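Local atomic coordinates of ATP synthase subunit s, mitochondrial (Bos taurus, PDB entry 3E4G), a protein that regulates mitochondrial ATP synthase, is needed for its proton conduction, and supports energy-driven ATP synthesis by blocking a proton leak. Residues Ala8-Val13 with Leu32-Met37; Ala27-Leu32 with Lys48-Leu53; Asp67-Cys72 with Leu92-Tyr97. The protein carries 1 engineered substitution. All coordinates share one frame; numbering follows the deposited sequence.

The three contacts lie in and around the region where the N-terminal helical domain meets the leucine-rich repeats. Interaction 1 lies within residues 2-37. Interaction 2 ties helix 23-33 to the loop of the first repeat. Interaction 3 pairs strands 63-69 and 89-93. The centre of interaction 1 is about 9 Å from that of interaction 2 and about 11 Å from that of interaction 3; the other two centres are about 15 Å apart. Interactions 1 and 2 share Leu32, and their segments alternate along the chain. Interaction 3 follows both. Gly35 of interaction 1 and Thr69 of interaction 3 bind the same magnesium ion, which joins the N-terminal domain to the repeats.

Interaction 1. Residues Ala8-Val13 with Leu32-Met37; sequences AVFNKV and LRCGAM. With MG (magnesium ion), chain B.
Arg33 and Cys34 meet Phe10 where two helices of the N-terminal domain end near each other. Helix 2-11 ends at Asn11. Helix 23-33 ends in a Schellman motif: Gly35 N bonds to Leu32 O, Ala36 N bonds to Leu31 O, and Gly35 takes the positive phi of the C-prime position.

The polar part is a side-on grip by an arginine. Arg33 NE donates to Phe10 O at 2.8 Å, and Arg33 NH2 donates to the same Phe10 O at 3.0 Å. Both bonds are bent, with N-H...O angles of 152° and 142°. The oxygen lies in the guanidinium plane. The two donors come from one face of the carbonyl plane, NH2 from well above it. From CG to NE the Arg33 chain is extended, which carries the guanidinium across to helix 2-11. A positive group at the carbonyl end of that helix is probably favourable.

The less polar part involves Phe10 and Cys34. Cys34 SG lies 3.9 Å from Phe10 CB and 3.5 Å from Phe10 O. Set anti to its own carbonyl carbon (chi1 -69°), the sulfur is directed toward helix 2-11 and lies near the carbonyl that the arginine grips. The Phe10 ring directs its edge, in plane, at Arg33 O. Cys34 also reaches the repeats, since its O accepts a hydrogen bond from Ser71 OG and its backbone bonds to Cys72.

The metal part belongs to the turn after helix 23-33. Gly35 O binds the magnesium ion together with Thr69 O from the second repeat and three waters. The helix-ending turn thus presents a backbone oxygen to the metal, with Gly35 O at 2.2 Å from the magnesium.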
ATOM      1  N   ALA A   8      -2.518  14.760  -8.610  1.00 10.36           N
ATOM      2  CA  ALA A   8      -3.858  14.278  -8.473  1.00 10.56           C
ATOM      3  C   ALA A   8      -4.257  13.412  -9.665  1.00 10.14           C
ATOM      4  O   ALA A   8      -4.852  12.336  -9.449  1.00 10.32           O
ATOM      5  CB  ALA A   8      -4.857  15.445  -8.301  1.00 12.29           C
ATOM      6  N   VAL A   9      -3.978  13.808 -10.880  1.00  9.86           N
ATOM      7  CA  VAL A   9      -4.395  13.020 -12.027  1.00  9.80           C
ATOM      8  C   VAL A   9      -3.559  11.726 -12.139  1.00  9.50           C
ATOM      9  O   VAL A   9      -4.060  10.747 -12.701  1.00 10.35           O
ATOM     10  CB  VAL A   9      -4.393  13.849 -13.313  1.00 12.58           C
ATOM     11  CG1 VAL A   9      -3.057  14.058 -13.906  1.00 10.57           C
ATOM     12  CG2 VAL A   9      -5.466  13.464 -14.210  1.00 16.98           C
ATOM     13  N   PHE A  10      -2.333  11.730 -11.657  1.00  8.82           N
ATOM     14  CA  PHE A  10      -1.583  10.455 -11.574  1.00  8.51           C
ATOM     15  C   PHE A  10      -2.305   9.459 -10.679  1.00  8.47           C
ATOM     16  O   PHE A  10      -2.220   8.232 -10.882  1.00  9.57           O
ATOM     17  CB  PHE A  10      -0.147  10.679 -11.118  1.00  8.49           C
ATOM     18  CG  PHE A  10       0.809  10.874 -12.274  1.00  9.00           C
ATOM     19  CD1 PHE A  10       1.857   9.984 -12.497  1.00  9.36           C
ATOM     20  CD2 PHE A  10       0.660  11.953 -13.183  1.00 10.57           C
ATOM     21  CE1 PHE A  10       2.731  10.084 -13.544  1.00 10.48           C
ATOM     22  CE2 PHE A  10       1.538  12.084 -14.243  1.00 11.39           C
ATOM     23  CZ  PHE A  10       2.600  11.192 -14.428  1.00 11.30           C
ATOM     24  N   ASN A  11      -2.926   9.957  -9.643  1.00  8.20           N
ATOM     25  CA  ASN A  11      -3.605   9.107  -8.632  1.00  8.25           C
ATOM     26  C   ASN A  11      -5.043   8.795  -8.956  1.00  8.86           C
ATOM     27  O   ASN A  11      -5.557   7.759  -8.491  1.00 10.75           O
ATOM     28  CB  ASN A  11      -3.475   9.738  -7.238  1.00  8.00           C
ATOM     29  CG  ASN A  11      -2.122   9.455  -6.648  1.00  7.62           C
ATOM     30  OD1 ASN A  11      -1.206  10.363  -6.649  1.00 10.51           O
ATOM     31  ND2 ASN A  11      -1.919   8.285  -6.153  1.00  6.30           N
ATOM     32  N   LYS A  12      -5.753   9.645  -9.690  1.00  8.65           N
ATOM     33  CA  LYS A  12      -7.192   9.503  -9.821  1.00  9.13           C
ATOM     34  C   LYS A  12      -7.581   8.198 -10.488  1.00  8.85           C
ATOM     35  O   LYS A  12      -6.995   7.816 -11.516  1.00  9.66           O
ATOM     36  CB  LYS A  12      -7.745  10.710 -10.625  1.00  9.61           C
ATOM     37  CG  LYS A  12      -9.256  10.666 -10.801  1.00 11.19           C
ATOM     38  CD  LYS A  12      -9.784  11.937 -11.496  1.00 12.88           C
ATOM     39  CE  LYS A  12     -11.206  11.921 -11.803  1.00 16.47           C
ATOM     40  NZ  LYS A  12     -11.997  11.842 -10.637  1.00 20.99           N
ATOM     41  N   VAL A  13      -8.579   7.530  -9.947  1.00  9.62           N
ATOM     42  CA  VAL A  13      -9.095   6.292 -10.522  1.00  9.75           C
ATOM     43  C   VAL A  13      -9.875   6.577 -11.774  1.00 10.35           C
ATOM     44  O   VAL A  13     -10.715   7.496 -11.844  1.00 11.62           O
ATOM     45  CB  VAL A  13      -9.994   5.547  -9.503  1.00 10.54           C
ATOM     46  CG1 VAL A  13     -10.657   4.318 -10.158  1.00 14.05           C
ATOM     47  CG2 VAL A  13      -9.207   5.092  -8.337  1.00 14.17           C
ATOM     48  N   LEU A  32       2.643   1.694 -11.157  1.00  6.87           N
ATOM     49  CA  LEU A  32       3.882   1.920 -11.902  0.50  7.30           C
ATOM     50  C   LEU A  32       3.947   3.371 -12.439  1.00  7.46           C
ATOM     51  O   LEU A  32       5.031   3.960 -12.437  1.00  7.96           O
ATOM     52  CB  LEU A  32       4.130   0.907 -13.011  0.50  7.95           C
ATOM     53  CG  LEU A  32       4.850  -0.372 -12.539  0.50  6.33           C
ATOM     54  CD1 LEU A  32       4.045  -1.208 -11.507  0.50  7.64           C
ATOM     55  CD2 LEU A  32       5.141  -1.240 -13.789  0.50  7.51           C
ATOM     56  N   ARG A  33       2.829   3.970 -12.853  1.00  7.45           N
ATOM     57  CA  ARG A  33       2.919   5.362 -13.345  1.00  7.88           C
ATOM     58  C   ARG A  33       3.326   6.295 -12.214  1.00  8.00           C
ATOM     59  O   ARG A  33       3.904   7.366 -12.460  1.00  9.07           O
ATOM     60  CB  ARG A  33       1.621   5.827 -14.066  1.00  8.51           C
ATOM     61  CG  ARG A  33       0.461   6.131 -13.155  1.00  8.10           C
ATOM     62  CD  ARG A  33      -0.841   6.019 -13.923  1.00  8.39           C
ATOM     63  NE  ARG A  33      -1.959   6.491 -13.111  1.00  8.61           N
ATOM     64  CZ  ARG A  33      -3.204   6.037 -13.187  1.00  9.57           C
ATOM     65  NH1 ARG A  33      -3.521   5.103 -14.094  1.00 10.66           N
ATOM     66  NH2 ARG A  33      -4.123   6.504 -12.349  1.00 10.97           N
ATOM     67  N   CYS A  34       3.022   5.911 -10.949  1.00  7.48           N
ATOM     68  CA  CYS A  34       3.365   6.679  -9.779  1.00  7.40           C
ATOM     69  C   CYS A  34       4.706   6.272  -9.170  1.00  7.68           C
ATOM     70  O   CYS A  34       5.022   6.698  -8.041  1.00  8.32           O
ATOM     71  CB  CYS A  34       2.248   6.579  -8.718  1.00  7.44           C
ATOM     72  SG  CYS A  34       0.733   7.419  -9.169  1.00  8.04           S
ATOM     73  N   GLY A  35       5.534   5.512  -9.896  1.00  7.76           N
ATOM     74  CA  GLY A  35       6.871   5.192  -9.398  1.00  8.24           C
ATOM     75  C   GLY A  35       6.918   4.085  -8.373  1.00  8.37           C
ATOM     76  O   GLY A  35       7.906   4.007  -7.609  1.00 10.96           O
ATOM     77  N   ALA A  36       5.907   3.221  -8.317  1.00  7.32           N
ATOM     78  CA  ALA A  36       5.907   2.037  -7.513  1.00  7.05           C
ATOM     79  C   ALA A  36       6.125   0.791  -8.404  1.00  7.34           C
ATOM     80  O   ALA A  36       6.181   0.880  -9.660  1.00  8.44           O
ATOM     81  CB  ALA A  36       4.625   1.946  -6.683  1.00  7.62           C
ATOM     82  N   MET A  37       6.216  -0.341  -7.784  1.00  7.25           N
ATOM     83  CA  MET A  37       6.415  -1.646  -8.469  1.00  7.53           C
ATOM     84  C   MET A  37       5.388  -2.637  -7.873  1.00  7.35           C
ATOM     85  O   MET A  37       4.948  -2.505  -6.732  1.00  7.42           O
ATOM     86  CB  MET A  37       7.847  -2.177  -8.205  1.00  8.20           C
ATOM     87  CG  MET A  37       8.939  -1.228  -8.667  1.00  9.03           C
ATOM     88  SD  MET A  37      10.556  -1.945  -8.229  1.00 12.74           S
ATOM     89  CE  MET A  37      11.635  -0.643  -8.771  1.00 13.99           C
TER
HETATM   90 MG    MG B 176      10.012   3.486  -7.075  1.00 11.25          MG
HETATM   91  O   HOH W   1      10.636   5.812  -7.807  1.00 12.65           O
HETATM   92  O   HOH W   2      12.249   2.967  -6.477  1.00 12.65           O
HETATM   93  O   HOH W   3      10.363   2.819  -9.363  1.00 15.94           O

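Interaction 2. Residues Ala27-Leu32 with Lys48-Leu53; sequences ASEWLL and KDYNHL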
ATOM      1  N   ALA A  27      -4.790  -1.227 -11.222  1.00  7.71           N
ATOM      2  CA  ALA A  27      -3.954  -0.850 -10.083  1.00  7.06           C
ATOM      3  C   ALA A  27      -2.496  -0.940 -10.422  1.00  7.06           C
ATOM      4  O   ALA A  27      -1.680  -0.150  -9.926  1.00  7.16           O
ATOM      5  CB  ALA A  27      -4.276  -1.732  -8.863  1.00  7.78           C
ATOM      6  N   SER A  28      -2.103  -1.933 -11.242  1.00  7.13           N
ATOM      7  CA  SER A  28      -0.721  -2.041 -11.667  1.00  7.14           C
ATOM      8  C   SER A  28      -0.296  -0.785 -12.434  1.00  6.95           C
ATOM      9  O   SER A  28       0.806  -0.279 -12.267  1.00  7.41           O
ATOM     10  CB  SER A  28      -0.517  -3.250 -12.601  1.00  7.60           C
ATOM     11  OG  SER A  28      -0.767  -4.494 -11.928  1.00  7.46           O
ATOM     12  N   GLU A  29      -1.184  -0.334 -13.304  1.00  7.65           N
ATOM     13  CA  GLU A  29      -0.914   0.897 -14.110  1.00  7.89           C
ATOM     14  C   GLU A  29      -0.754   2.094 -13.169  1.00  7.14           C
ATOM     15  O   GLU A  29       0.165   2.925 -13.324  1.00  7.81           O
ATOM     16  CB  GLU A  29      -2.027   1.117 -15.097  1.00  8.31           C
ATOM     17  CG  GLU A  29      -1.986   0.093 -16.253  1.00  9.28           C
ATOM     18  CD  GLU A  29      -3.169   0.024 -17.113  1.00 11.25           C
ATOM     19  OE1 GLU A  29      -4.166   0.697 -16.883  1.00 12.81           O
ATOM     20  OE2 GLU A  29      -3.061  -0.764 -18.127  1.00 15.42           O
ATOM     21  N   TRP A  30      -1.670   2.265 -12.228  1.00  7.16           N
ATOM     22  CA  TRP A  30      -1.587   3.338 -11.226  1.00  6.89           C
ATOM     23  C   TRP A  30      -0.256   3.283 -10.477  1.00  6.55           C
ATOM     24  O   TRP A  30       0.474   4.279 -10.365  1.00  7.04           O
ATOM     25  CB  TRP A  30      -2.769   3.233 -10.246  1.00  7.33           C
ATOM     26  CG  TRP A  30      -2.593   4.016  -9.000  1.00  6.76           C
ATOM     27  CD1 TRP A  30      -2.386   5.358  -8.840  1.00  7.40           C
ATOM     28  CD2 TRP A  30      -2.569   3.468  -7.666  1.00  7.28           C
ATOM     29  NE1 TRP A  30      -2.265   5.683  -7.519  1.00  7.62           N
ATOM     30  CE2 TRP A  30      -2.376   4.526  -6.762  1.00  7.63           C
ATOM     31  CE3 TRP A  30      -2.722   2.154  -7.162  1.00  7.15           C
ATOM     32  CZ2 TRP A  30      -2.278   4.340  -5.377  1.00  8.16           C
ATOM     33  CZ3 TRP A  30      -2.649   1.965  -5.804  1.00  8.12           C
ATOM     34  CH2 TRP A  30      -2.408   3.019  -4.926  1.00  8.69           C
ATOM     35  N   LEU A  31       0.073   2.104  -9.953  1.00  6.80           N
ATOM     36  CA  LEU A  31       1.302   2.003  -9.141  1.00  6.84           C
ATOM     37  C   LEU A  31       2.521   2.313  -9.979  1.00  6.61           C
ATOM     38  O   LEU A  31       3.378   3.116  -9.579  1.00  7.23           O
ATOM     39  CB  LEU A  31       1.357   0.622  -8.485  1.00  6.69           C
ATOM     40  CG  LEU A  31       0.383   0.562  -7.287  1.00  6.99           C
ATOM     41  CD1 LEU A  31      -0.040  -0.870  -6.947  1.00  7.59           C
ATOM     42  CD2 LEU A  31       0.959   1.236  -6.054  1.00  7.80           C
ATOM     43  N   LEU A  32       2.643   1.694 -11.157  1.00  6.87           N
ATOM     44  CA  LEU A  32       3.882   1.920 -11.902  0.50  7.30           C
ATOM     45  C   LEU A  32       3.947   3.371 -12.439  1.00  7.46           C
ATOM     46  O   LEU A  32       5.031   3.960 -12.437  1.00  7.96           O
ATOM     47  CB  LEU A  32       4.130   0.907 -13.011  0.50  7.95           C
ATOM     48  CG  LEU A  32       4.850  -0.372 -12.539  0.50  6.33           C
ATOM     49  CD1 LEU A  32       4.045  -1.208 -11.507  0.50  7.64           C
ATOM     50  CD2 LEU A  32       5.141  -1.240 -13.789  0.50  7.51           C
ATOM     51  N   LYS A  48       8.445  -3.355 -13.016  1.00  9.75           N
ATOM     52  CA  LYS A  48       9.010  -2.024 -12.656  1.00 12.65           C
ATOM     53  C   LYS A  48       8.941  -1.038 -13.717  1.00 11.15           C
ATOM     54  O   LYS A  48       9.040   0.166 -13.358  1.00 15.41           O
ATOM     55  CB  LYS A  48      10.310  -2.055 -11.956  1.00 14.60           C
ATOM     56  CG  LYS A  48      11.262  -2.592 -12.906  1.00 13.11           C
ATOM     57  CD  LYS A  48      12.654  -2.862 -12.004  1.00 19.06           C
ATOM     58  CE  LYS A  48      13.812  -3.350 -12.820  1.00 17.03           C
ATOM     59  NZ  LYS A  48      13.563  -4.565 -13.583  1.00 17.99           N
ATOM     60  N   ASP A  49       8.692  -1.385 -14.975  1.00 10.66           N
ATOM     61  CA  ASP A  49       8.532  -0.437 -16.109  1.00 13.08           C
ATOM     62  C   ASP A  49       7.097  -0.518 -16.618  1.00 11.79           C
ATOM     63  O   ASP A  49       6.623  -1.593 -17.081  1.00 11.47           O
ATOM     64  CB  ASP A  49       9.497  -0.778 -17.247  1.00 14.69           C
ATOM     65  CG  ASP A  49       9.262   0.136 -18.561  1.00 16.77           C
ATOM     66  OD1 ASP A  49       8.279   0.849 -18.750  1.00 19.19           O
ATOM     67  OD2 ASP A  49      10.223   0.099 -19.371  1.00 23.90           O
ATOM     68  N   TYR A  50       6.399   0.617 -16.611  1.00 11.13           N
ATOM     69  CA  TYR A  50       5.007   0.682 -17.049  1.00 10.21           C
ATOM     70  C   TYR A  50       4.800   0.016 -18.407  1.00 10.39           C
ATOM     71  O   TYR A  50       3.823  -0.688 -18.634  1.00 11.64           O
ATOM     72  CB  TYR A  50       4.599   2.167 -17.115  1.00 11.06           C
ATOM     73  CG  TYR A  50       3.184   2.398 -17.443  1.00 10.19           C
ATOM     74  CD1 TYR A  50       2.240   2.672 -16.451  1.00 10.27           C
ATOM     75  CD2 TYR A  50       2.723   2.351 -18.774  1.00 11.30           C
ATOM     76  CE1 TYR A  50       0.913   2.889 -16.741  1.00 10.62           C
ATOM     77  CE2 TYR A  50       1.422   2.540 -19.082  1.00 11.44           C
ATOM     78  CZ  TYR A  50       0.492   2.854 -18.085  1.00 11.73           C
ATOM     79  OH  TYR A  50      -0.838   3.029 -18.356  1.00 13.74           O
ATOM     80  N   ASN A  51       5.757   0.310 -19.341  1.00 10.81           N
ATOM     81  CA  ASN A  51       5.562  -0.148 -20.724  1.00 11.21           C
ATOM     82  C   ASN A  51       5.723  -1.647 -20.876  1.00 12.37           C
ATOM     83  O   ASN A  51       5.419  -2.157 -21.965  1.00 15.29           O
ATOM     84  CB  ASN A  51       6.523   0.609 -21.627  1.00 11.09           C
ATOM     85  CG  ASN A  51       6.094   2.053 -21.801  1.00 11.88           C
ATOM     86  OD1 ASN A  51       4.948   2.389 -21.598  1.00 13.07           O
ATOM     87  ND2 ASN A  51       6.985   2.887 -22.214  1.00 17.64           N
ATOM     88  N   HIS A  52       6.249  -2.319 -19.879  1.00 11.86           N
ATOM     89  CA  HIS A  52       6.435  -3.782 -19.913  1.00 12.98           C
ATOM     90  C   HIS A  52       5.425  -4.573 -19.162  1.00 11.82           C
ATOM     91  O   HIS A  52       5.563  -5.794 -19.024  1.00 13.55           O
ATOM     92  CB  HIS A  52       7.826  -4.142 -19.473  1.00 14.65           C
ATOM     93  CG  HIS A  52       8.817  -3.657 -20.453  1.00 19.90           C
ATOM     94  ND1 HIS A  52       9.957  -2.983 -20.108  1.00 27.21           N
ATOM     95  CD2 HIS A  52       8.829  -3.743 -21.807  1.00 29.24           C
ATOM     96  CE1 HIS A  52      10.662  -2.695 -21.207  1.00 29.05           C
ATOM     97  NE2 HIS A  52       9.988  -3.121 -22.258  1.00 31.89           N
ATOM     98  N   LEU A  53       4.367  -3.922 -18.657  1.00 11.14           N
ATOM     99  CA  LEU A  53       3.303  -4.687 -18.023  1.00 11.83           C
ATOM    100  C   LEU A  53       2.736  -5.682 -19.011  1.00 13.34           C
ATOM    101  O   LEU A  53       2.703  -5.399 -20.249  1.00 14.72           O
ATOM    102  CB  LEU A  53       2.206  -3.698 -17.559  1.00 11.84           C
ATOM    103  CG  LEU A  53       2.572  -2.929 -16.314  1.00  9.96           C
ATOM    104  CD1 LEU A  53       1.481  -1.828 -16.073  1.00 12.19           C
ATOM    105  CD2 LEU A  53       2.653  -3.829 -15.071  1.00 10.47           C
TER
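Tyr50 turns the edge of its ring to a backbone carbonyl of helix 23-33. Its CE1 lies 3.5 Å from Glu29 O, which is in the ring plane. With CG anti to the backbone N (chi1 -175°), the ring runs back along the helix, and the Tyr50 OH end meets the methylenes of Glu29. Glu29 CG is 3.8 Å from Tyr50 OH.

Leu32 is modelled in two conformations. In the one described, CD2 lies against the loop backbone, 3.5 Å from Asp49 C, and also touches Leu53 CD2 at 3.8 Å; these contacts may not hold for the other. Leu53 points at the helix and spreads its two methyls: CD1 meets Glu29 CG, and CD2 also meets Ser28 CB. The loop is shaped by an Asx turn, in which Asn51 N donates to Asp49 OD1 at 2.6 Å.

The polar ends of the helix residues are bound elsewhere. Glu29 OE2 makes salt bridges with Arg17 and Arg25, and Ser28 OG bonds to Tyr40 OH. Between residues 27-32 and 48-53 the contact is thus one of apolar and van der Waals packing, while the charge of the buried Glu29 is probably balanced by the two arginines of its own domain.

Interaction 3. Residues Asp67-Cys72 with Leu92-Tyr97; sequences DATDSC and LCKCHY. With MG (magnesium ion), chain B.
Ala68 and Leu92 pair side by side on two neighbouring parallel strands of the leucine-rich repeat sheet. Ala68 CB lies 4.1 Å from Leu92 CD2 and 3.9 Å from Cys95 SG. All three residues are buried. Further along, Cys72 CB touches Tyr97 CE2 at 4.0 Å.

The backbones hold the register. Cys93 N donates to Ala68 O at 2.8 Å in a nearly straight bond (169°). Asp70 N donates to Cys93 O at 2.9 Å, close to the line of the carbonyl. Thr69 and Cys93 lie on the other face of the sheet, where Thr69 OG1 packs on Cys93 CB. With OG1 beside its backbone N (chi1 -64°), Thr69 also donates to Asp67 OD1. That carboxylate oxygen pairs in addition with Arg91.

Both strands then turn through a left-handed residue, Asp70 in one repeat and Lys94 in the next. These matched positions bring their side chains together. Asp70 OD2 and Lys94 NZ form a long salt bridge at 3.9 Å, and a water bonds to both atoms. A second water links Asp70 OD1 to His96 NE2. Another joins Ser71 O to Tyr97 N. Water thus supplements the direct contacts along this edge.

The magnesium ion sits on the side of strand 63-69 next to the N-terminal domain. Thr69 O binds it at 2.3 Å. One of its waters donates to Asp70 O. On that side the backbone of Asp67 bonds to that of Met37 in strand 37-40, and Ala68 packs on Ala36, in the turn that follows helix 23-33. On the other side Leu92 bonds through its backbone to Glu120 and Ile122 of strand 118-122, so the pair lies between the first strand of the sheet and its fourth.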
ATOM      1  N   ASP A  67       5.624  -2.656  -3.912  1.00  6.42           N
ATOM      2  CA  ASP A  67       6.787  -1.983  -3.358  1.00  6.44           C
ATOM      3  C   ASP A  67       6.775  -0.563  -3.891  1.00  6.72           C
ATOM      4  O   ASP A  67       7.143  -0.339  -5.065  1.00  7.26           O
ATOM      5  CB  ASP A  67       8.092  -2.702  -3.726  1.00  8.06           C
ATOM      6  CG  ASP A  67       9.300  -2.027  -3.192  1.00  9.66           C
ATOM      7  OD1 ASP A  67       9.182  -0.909  -2.632  1.00 10.55           O
ATOM      8  OD2 ASP A  67      10.385  -2.671  -3.315  1.00 14.17           O
ATOM      9  N   ALA A  68       6.251   0.363  -3.101  1.00  6.45           N
ATOM     10  CA  ALA A  68       6.162   1.774  -3.472  1.00  6.44           C
ATOM     11  C   ALA A  68       7.280   2.500  -2.774  1.00  6.76           C
ATOM     12  O   ALA A  68       7.154   2.871  -1.592  1.00  7.47           O
ATOM     13  CB  ALA A  68       4.781   2.322  -3.084  1.00  7.31           C
ATOM     14  N   THR A  69       8.397   2.674  -3.480  1.00  7.41           N
ATOM     15  CA  THR A  69       9.561   3.405  -2.965  1.00  7.81           C
ATOM     16  C   THR A  69       9.741   4.636  -3.808  1.00  7.71           C
ATOM     17  O   THR A  69       9.775   4.561  -5.033  1.00  8.75           O
ATOM     18  CB  THR A  69      10.816   2.484  -2.995  1.00  9.00           C
ATOM     19  OG1 THR A  69      10.587   1.383  -2.086  1.00  9.84           O
ATOM     20  CG2 THR A  69      12.072   3.243  -2.526  1.00 10.26           C
ATOM     21  N   ASP A  70       9.888   5.798  -3.154  1.00  7.90           N
ATOM     22  CA  ASP A  70      10.081   7.054  -3.893  1.00  8.44           C
ATOM     23  C   ASP A  70       8.935   7.216  -4.895  1.00  8.78           C
ATOM     24  O   ASP A  70       9.128   7.530  -6.064  1.00 10.81           O
ATOM     25  CB  ASP A  70      11.445   7.101  -4.569  1.00  9.65           C
ATOM     26  CG  ASP A  70      12.565   7.363  -3.579  1.00 11.30           C
ATOM     27  OD1 ASP A  70      12.431   8.387  -2.867  1.00 14.77           O
ATOM     28  OD2 ASP A  70      13.575   6.665  -3.562  1.00 16.43           O
ATOM     29  N   SER A  71       7.701   7.058  -4.408  1.00  8.24           N
ATOM     30  CA  SER A  71       6.487   7.040  -5.217  1.00  8.00           C
ATOM     31  C   SER A  71       5.612   8.236  -4.863  1.00  8.36           C
ATOM     32  O   SER A  71       5.612   8.712  -3.716  1.00  8.78           O
ATOM     33  CB  SER A  71       5.757   5.741  -4.954  1.00  8.17           C
ATOM     34  OG  SER A  71       4.474   5.684  -5.539  1.00  9.72           O
ATOM     35  N   CYS A  72       4.788   8.663  -5.824  1.00  8.22           N
ATOM     36  CA  CYS A  72       3.834   9.789  -5.599  1.00  8.55           C
ATOM     37  C   CYS A  72       2.453   9.337  -5.294  1.00  8.24           C
ATOM     38  O   CYS A  72       1.518  10.178  -5.328  1.00  9.51           O
ATOM     39  CB  CYS A  72       3.872  10.765  -6.831  1.00  9.56           C
ATOM     40  SG  CYS A  72       3.203  10.042  -8.332  1.00 11.15           S
ATOM     41  N   LEU A  92       5.773   0.614   1.756  1.00  6.08           N
ATOM     42  CA  LEU A  92       5.673   2.075   1.482  1.00  6.31           C
ATOM     43  C   LEU A  92       6.992   2.663   2.025  1.00  6.67           C
ATOM     44  O   LEU A  92       7.205   2.639   3.253  1.00  7.84           O
ATOM     45  CB  LEU A  92       4.466   2.690   2.214  1.00  6.61           C
ATOM     46  CG  LEU A  92       3.128   2.048   1.900  1.00  6.72           C
ATOM     47  CD1 LEU A  92       2.013   2.647   2.768  1.00  9.44           C
ATOM     48  CD2 LEU A  92       2.775   2.069   0.433  1.00  8.64           C
ATOM     49  N   CYS A  93       7.849   3.139   1.151  1.00  6.86           N
ATOM     50  CA  CYS A  93       9.174   3.630   1.547  1.00  7.37           C
ATOM     51  C   CYS A  93       9.417   4.945   0.843  1.00  7.50           C
ATOM     52  O   CYS A  93       9.348   5.029  -0.387  1.00  7.58           O
ATOM     53  CB  CYS A  93      10.238   2.576   1.157  1.00  7.88           C
ATOM     54  SG  CYS A  93      11.913   3.083   1.524  1.00 10.74           S
ATOM     55  N   LYS A  94       9.706   5.998   1.618  1.00  7.91           N
ATOM     56  CA  LYS A  94      10.011   7.311   1.015  1.00  8.87           C
ATOM     57  C   LYS A  94       8.850   7.701   0.073  1.00  8.47           C
ATOM     58  O   LYS A  94       9.032   8.171  -1.052  1.00 10.52           O
ATOM     59  CB  LYS A  94      11.347   7.293   0.269  1.00  9.79           C
ATOM     60  CG  LYS A  94      12.518   7.097   1.189  1.00 11.31           C
ATOM     61  CD  LYS A  94      13.907   7.019   0.483  1.00 14.08           C
ATOM     62  CE  LYS A  94      14.136   5.708  -0.197  1.00 17.26           C
ATOM     63  NZ  LYS A  94      15.640   5.487  -0.511  1.00 22.49           N
ATOM     64  N   CYS A  95       7.616   7.513   0.601  1.00  8.59           N
ATOM     65  CA  CYS A  95       6.373   7.968  -0.076  1.00  9.01           C
ATOM     66  C   CYS A  95       6.000   9.266   0.605  1.00  8.94           C
ATOM     67  O   CYS A  95       5.358   9.298   1.655  1.00 10.21           O
ATOM     68  CB  CYS A  95       5.271   6.949  -0.013  1.00  9.20           C
ATOM     69  SG  CYS A  95       5.598   5.463  -0.968  1.00  9.96           S
ATOM     70  N   HIS A  96       6.490  10.385   0.057  1.00  8.76           N
ATOM     71  CA  HIS A  96       6.425  11.670   0.763  1.00  9.72           C
ATOM     72  C   HIS A  96       5.042  12.237   0.850  1.00  9.40           C
ATOM     73  O   HIS A  96       4.815  13.154   1.660  1.00 12.07           O
ATOM     74  CB  HIS A  96       7.450  12.599   0.191  1.00 12.75           C
ATOM     75  CG  HIS A  96       8.874  12.051   0.288  1.00 13.26           C
ATOM     76  ND1 HIS A  96       9.421  11.557   1.438  1.00 15.93           N
ATOM     77  CD2 HIS A  96       9.757  11.806  -0.708  1.00 15.94           C
ATOM     78  CE1 HIS A  96      10.636  11.114   1.158  1.00 17.51           C
ATOM     79  NE2 HIS A  96      10.874  11.281  -0.132  1.00 18.60           N
ATOM     80  N   TYR A  97       4.092  11.753   0.063  1.00  8.09           N
ATOM     81  CA  TYR A  97       2.734  12.284   0.060  1.00  9.02           C
ATOM     82  C   TYR A  97       1.802  11.472   0.904  1.00  8.71           C
ATOM     83  O   TYR A  97       0.660  11.939   1.119  1.00 11.60           O
ATOM     84  CB  TYR A  97       2.211  12.393  -1.346  1.00 10.57           C
ATOM     85  CG  TYR A  97       3.027  13.256  -2.239  1.00 11.57           C
ATOM     86  CD1 TYR A  97       2.759  14.552  -2.340  1.00 19.37           C
ATOM     87  CD2 TYR A  97       3.919  12.720  -3.121  1.00 17.53           C
ATOM     88  CE1 TYR A  97       3.537  15.376  -3.181  1.00 21.11           C
ATOM     89  CE2 TYR A  97       4.701  13.461  -3.962  1.00 19.17           C
ATOM     90  CZ  TYR A  97       4.524  14.772  -3.969  1.00 18.75           C
ATOM     91  OH  TYR A  97       5.227  15.616  -4.821  1.00 23.55           O
TER
HETATM   92 MG    MG B 176      10.012   3.486  -7.075  1.00 11.25          MG
HETATM   93  O   HOH W   4      13.463  10.287  -1.221  1.00 22.49           O
HETATM   94  O   HOH W   5      10.408  10.287  -3.381  1.00 23.84           O
HETATM   95  O   HOH W   6      15.938   7.260  -2.549  1.00 26.75           O
HETATM   96  O   HOH W   1      10.636   5.812  -7.807  1.00 12.65           O
HETATM   97  O   HOH W   7       3.773   9.409  -1.707  1.00  8.45           O
HETATM   98  O   HOH W   8       7.621  10.370  -2.648  1.00 13.65           O
HETATM   99  O   HOH W   2      12.249   2.967  -6.477  1.00 12.65           O
HETATM  100  O   HOH W   3      10.363   2.819  -9.363  1.00 15.94           O